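Local coordinates for protein probable hydrolase (Pseudomonas aeruginosa, PDB 3OM8) that is a probable alpha/beta-hydrolase, possibly acting as a 3-oxoadipate enol-lactonase that hydrolyses an enol-lactone ring, at residues Ala10-Ala15 with Val83-Asp88; Ala128-Gly131 with Gln135-Glu138. One frame throughout, in Å; residues are numbered along the deposited sequence.

Contact 1 of 2, residues Ala10-Ala15 with Val83-Asp88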
# COMPACT_ATOMS: atom_id res chain seq x y z
N ALA B 10 0.90 7.11 -39.23
CA ALA B 10 0.57 8.49 -39.53
C ALA B 10 -0.75 8.81 -38.88
O ALA B 10 -1.78 8.24 -39.23
CB ALA B 10 0.49 8.71 -41.05
N THR B 11 -0.73 9.72 -37.91
CA THR B 11 -1.93 10.11 -37.20
C THR B 11 -2.85 10.98 -38.04
O THR B 11 -2.44 11.55 -39.06
CB THR B 11 -1.58 10.89 -35.93
OG1 THR B 11 -0.93 12.11 -36.29
CG2 THR B 11 -0.64 10.07 -35.06
N SER B 12 -4.10 11.10 -37.59
CA SER B 12 -5.10 11.91 -38.28
C SER B 12 -4.72 13.39 -38.36
O SER B 12 -5.22 14.12 -39.23
CB SER B 12 -6.44 11.78 -37.57
OG SER B 12 -6.34 12.20 -36.22
N ASP B 13 -3.85 13.84 -37.46
CA ASP B 13 -3.45 15.25 -37.44
C ASP B 13 -2.03 15.46 -37.97
O ASP B 13 -1.41 16.50 -37.72
CB ASP B 13 -3.58 15.84 -36.04
CG ASP B 13 -2.57 15.26 -35.06
OD1 ASP B 13 -2.17 14.09 -35.25
OD2 ASP B 13 -2.18 15.97 -34.11
N GLY B 14 -1.52 14.47 -38.70
CA GLY B 14 -0.28 14.64 -39.45
C GLY B 14 1.02 14.53 -38.67
O GLY B 14 2.01 15.18 -39.02
N ALA B 15 1.04 13.72 -37.62
CA ALA B 15 2.29 13.38 -36.96
C ALA B 15 2.64 11.94 -37.31
O ALA B 15 1.83 11.24 -37.91
CB ALA B 15 2.20 13.57 -35.47
N VAL B 83 -3.10 6.56 -28.98
CA VAL B 83 -3.22 5.14 -28.64
C VAL B 83 -4.37 4.51 -29.42
O VAL B 83 -4.20 3.47 -30.06
CB VAL B 83 -3.37 4.92 -27.12
CG1 VAL B 83 -3.64 3.45 -26.81
CG2 VAL B 83 -2.11 5.40 -26.38
N LEU B 84 -5.53 5.15 -29.40
CA LEU B 84 -6.68 4.63 -30.11
C LEU B 84 -6.39 4.40 -31.59
O LEU B 84 -6.84 3.41 -32.16
CB LEU B 84 -7.89 5.54 -29.94
CG LEU B 84 -8.34 5.68 -28.49
CD1 LEU B 84 -9.60 6.52 -28.41
CD2 LEU B 84 -8.59 4.31 -27.89
N GLU B 85 -5.62 5.29 -32.21
CA GLU B 85 -5.29 5.16 -33.63
C GLU B 85 -4.27 4.05 -33.88
O GLU B 85 -4.30 3.40 -34.92
CB GLU B 85 -4.81 6.49 -34.22
CG GLU B 85 -5.86 7.60 -34.20
CD GLU B 85 -5.44 8.84 -34.99
OE1 GLU B 85 -4.68 8.71 -35.97
OE2 GLU B 85 -5.89 9.95 -34.63
N LEU B 86 -3.37 3.84 -32.92
CA LEU B 86 -2.48 2.68 -32.95
C LEU B 86 -3.31 1.39 -32.92
O LEU B 86 -3.09 0.47 -33.73
CB LEU B 86 -1.53 2.69 -31.76
CG LEU B 86 -0.31 3.58 -31.82
CD1 LEU B 86 0.41 3.53 -30.48
CD2 LEU B 86 0.61 3.13 -32.94
N LEU B 87 -4.25 1.32 -31.99
CA LEU B 87 -5.08 0.13 -31.86
C LEU B 87 -5.86 -0.10 -33.15
O LEU B 87 -5.90 -1.22 -33.65
CB LEU B 87 -6.02 0.22 -30.64
CG LEU B 87 -5.33 0.20 -29.26
CD1 LEU B 87 -6.34 0.25 -28.13
CD2 LEU B 87 -4.43 -1.01 -29.09
N ASP B 88 -6.45 0.96 -33.68
CA ASP B 88 -7.18 0.87 -34.94
C ASP B 88 -6.29 0.31 -36.05
O ASP B 88 -6.71 -0.55 -36.82
CB ASP B 88 -7.73 2.25 -35.36
CG ASP B 88 -8.78 2.77 -34.39
OD1 ASP B 88 -9.16 3.96 -34.49
OD2 ASP B 88 -9.22 1.99 -33.53
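Ser12 and Glu85 meet through a two-point grip in which one residue of a turn offers two donors and one carboxylate takes both. The backbone N of Ser12 gives a hydrogen bond of 2.9 Å to Glu85 OE1, using the lone pair on the side of the other carboxylate oxygen; with an N-H...O angle of 142° it is noticeably bent. The hydroxyl OG of Ser12 donates to Glu85 OE2 at 2.8 Å, again from the syn side but 21° out of the carboxylate plane. With both oxygens engaged, rotation of the carboxylate about its last bond is restrained. OE1 of Glu85 also lies against the backbone of the preceding residue, 3.3 Å from Thr11 CA. Ser12 can present N and OG together because its OG sits between the backbone N and the carbonyl carbon (chi1 59°), while the glutamate, extended beyond CG, reaches straight out from its helix.

In the alpha/beta-hydrolase fold this joins the hairpin turn between strands 7-10 and 16-22, at one edge of the central sheet, to helix 76-90, which packs on Tyr59 of strand 55-59 and on helix 102-113. Residues Thr11 to Gly14 form a type I beta turn, closed by Gly14 N bonding to Thr11 O. Behind the first shell, Thr11 OG1 holds the turn together: it accepts from Ala15 N at 2.9 Å and donates to Asp13 OD1 at 2.6 Å, meeting that oxygen nearly end-on.

Arg78, from the same helix as Glu85, makes a salt bridge with OE2 and a hydrogen bond with Ser12 OG. Its positive charge probably helps keep Glu85 ionised and may offset the like charge of Asp13, whose OD1 is 5.6 Å from Glu85 OE2 and whose OD2 is salt-bridged to Arg62.

Contact 2 of 2, residues Ala128-Gly131 with Gln135-Glu138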
# COMPACT_ATOMS: atom_id res chain seq x y z
N ALA B 128 -3.72 11.75 -10.88
CA ALA B 128 -4.90 12.29 -11.53
C ALA B 128 -4.87 13.81 -11.55
O ALA B 128 -5.73 14.44 -12.16
CB ALA B 128 -6.15 11.80 -10.82
N TRP B 129 -3.89 14.40 -10.89
CA TRP B 129 -3.80 15.86 -10.82
C TRP B 129 -2.46 16.31 -10.27
O TRP B 129 -2.14 16.04 -9.11
CB TRP B 129 -4.94 16.45 -9.99
CG TRP B 129 -4.78 17.92 -9.70
CD1 TRP B 129 -4.98 18.96 -10.56
CD2 TRP B 129 -4.41 18.51 -8.44
NE1 TRP B 129 -4.76 20.15 -9.92
CE2 TRP B 129 -4.40 19.90 -8.62
CE3 TRP B 129 -4.08 17.99 -7.19
CZ2 TRP B 129 -4.08 20.79 -7.59
CZ3 TRP B 129 -3.76 18.86 -6.16
CH2 TRP B 129 -3.76 20.25 -6.38
N LEU B 130 -1.69 17.00 -11.10
CA LEU B 130 -0.34 17.42 -10.73
C LEU B 130 -0.20 18.94 -10.58
O LEU B 130 0.91 19.47 -10.65
CB LEU B 130 0.67 16.87 -11.74
CG LEU B 130 0.79 15.34 -11.72
CD1 LEU B 130 1.60 14.81 -12.89
CD2 LEU B 130 1.41 14.89 -10.42
N GLY B 131 -1.32 19.63 -10.36
CA GLY B 131 -1.31 21.07 -10.12
C GLY B 131 -0.58 21.43 -8.84
O GLY B 131 -0.10 20.55 -8.12
N GLN B 135 3.50 25.74 -12.10
CA GLN B 135 4.81 25.12 -12.23
C GLN B 135 5.06 24.57 -13.63
O GLN B 135 6.21 24.35 -14.01
CB GLN B 135 4.97 24.01 -11.21
CG GLN B 135 4.01 22.86 -11.44
CD GLN B 135 3.90 21.97 -10.24
OE1 GLN B 135 4.84 21.25 -9.90
NE2 GLN B 135 2.75 22.01 -9.58
N TRP B 136 4.00 24.31 -14.39
CA TRP B 136 4.15 23.70 -15.70
C TRP B 136 4.40 24.75 -16.79
O TRP B 136 5.19 24.52 -17.71
CB TRP B 136 2.96 22.80 -16.05
CG TRP B 136 2.80 21.70 -15.04
CD1 TRP B 136 1.85 21.61 -14.07
CD2 TRP B 136 3.64 20.54 -14.89
NE1 TRP B 136 2.03 20.47 -13.33
CE2 TRP B 136 3.12 19.79 -13.81
CE3 TRP B 136 4.77 20.06 -15.56
CZ2 TRP B 136 3.70 18.59 -13.39
CZ3 TRP B 136 5.34 18.88 -15.14
CH2 TRP B 136 4.81 18.15 -14.06
N ASP B 137 3.75 25.90 -16.66
CA ASP B 137 4.02 27.04 -17.53
C ASP B 137 5.47 27.48 -17.39
O ASP B 137 6.15 27.73 -18.38
CB ASP B 137 3.09 28.20 -17.20
CG ASP B 137 1.70 28.01 -17.77
OD1 ASP B 137 1.59 27.47 -18.89
OD2 ASP B 137 0.73 28.39 -17.09
N GLU B 138 5.94 27.57 -16.16
CA GLU B 138 7.35 27.86 -15.90
C GLU B 138 8.27 26.85 -16.58
O GLU B 138 9.30 27.22 -17.14
CB GLU B 138 7.63 27.88 -14.40
CG GLU B 138 6.99 29.05 -13.68
CD GLU B 138 7.18 28.99 -12.18
OE1 GLU B 138 7.98 28.14 -11.72
OE2 GLU B 138 6.54 29.79 -11.47
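Trp136 turns the edge of its indole toward Leu130, so that the ring N-H meets the leucine's backbone carbonyl while the benzene side of the ring meets its side chain. The pair bridges the loop that follows strand 118-124 of the alpha/beta-hydrolase sheet and the first turn of helix 134-145. That helix opens the helical insertion before strand 211-216, the usual place of the cap (lid) in this fold and probably the cap here.

The hydrogen bond from Trp136 NE1 to Leu130 O measures 3.1 Å and is fairly straight, with an N-H...O angle of 160°. Its two partners are oriented differently: the oxygen lies close to the indole plane, whereas the donor stands well above the carbonyl plane, 59° from it, and does not follow a lone-pair direction. Just beside this bond, Leu130 CB packs against Trp136 CZ2 at 3.9 Å, a polar and an apolar contact sharing one rim of the ring. Val195 of helix 185-196 touches both side chains.

Gln135 lies alongside. Its CG, placed between the backbone N and the carbonyl carbon (chi1 65°), covers part of one face of the Trp136 indole, 3.6 Å above the plane and shifted toward the rim. From there the extended chain carries the amide to the loop, where NE2 is bonded to Pro132 O; it also comes near Leu130 O, but at an angle too poor for a hydrogen bond. Arg139, one helical turn on from Gln135, adds a cation-pi interaction with Trp136.

On the loop itself, the backbone N of Gly131 rests 3.4 Å above one face of the Trp129 ring, offset toward its rim.

Overall arrangement
Contact 1 closes before contact 2 opens along the chain, and the two stay separate: their centres are 26 Å apart and their nearest atoms about 17 Å. Both are tied to the same mixed sheet. Contact 1, by strands 7-10 and 16-22 at one edge, is a peripheral polar tie between a hairpin turn and helix 76-90. Strands 55-59, 29-33 and 95-100 come next across the sheet, the last leading into a putative nucleophile elbow, and then strand 118-124, which contact 2 follows. There the sheet probably gives way to the cap helices, and Leu130 lies near the putative Ser-His-Asp triad without touching it.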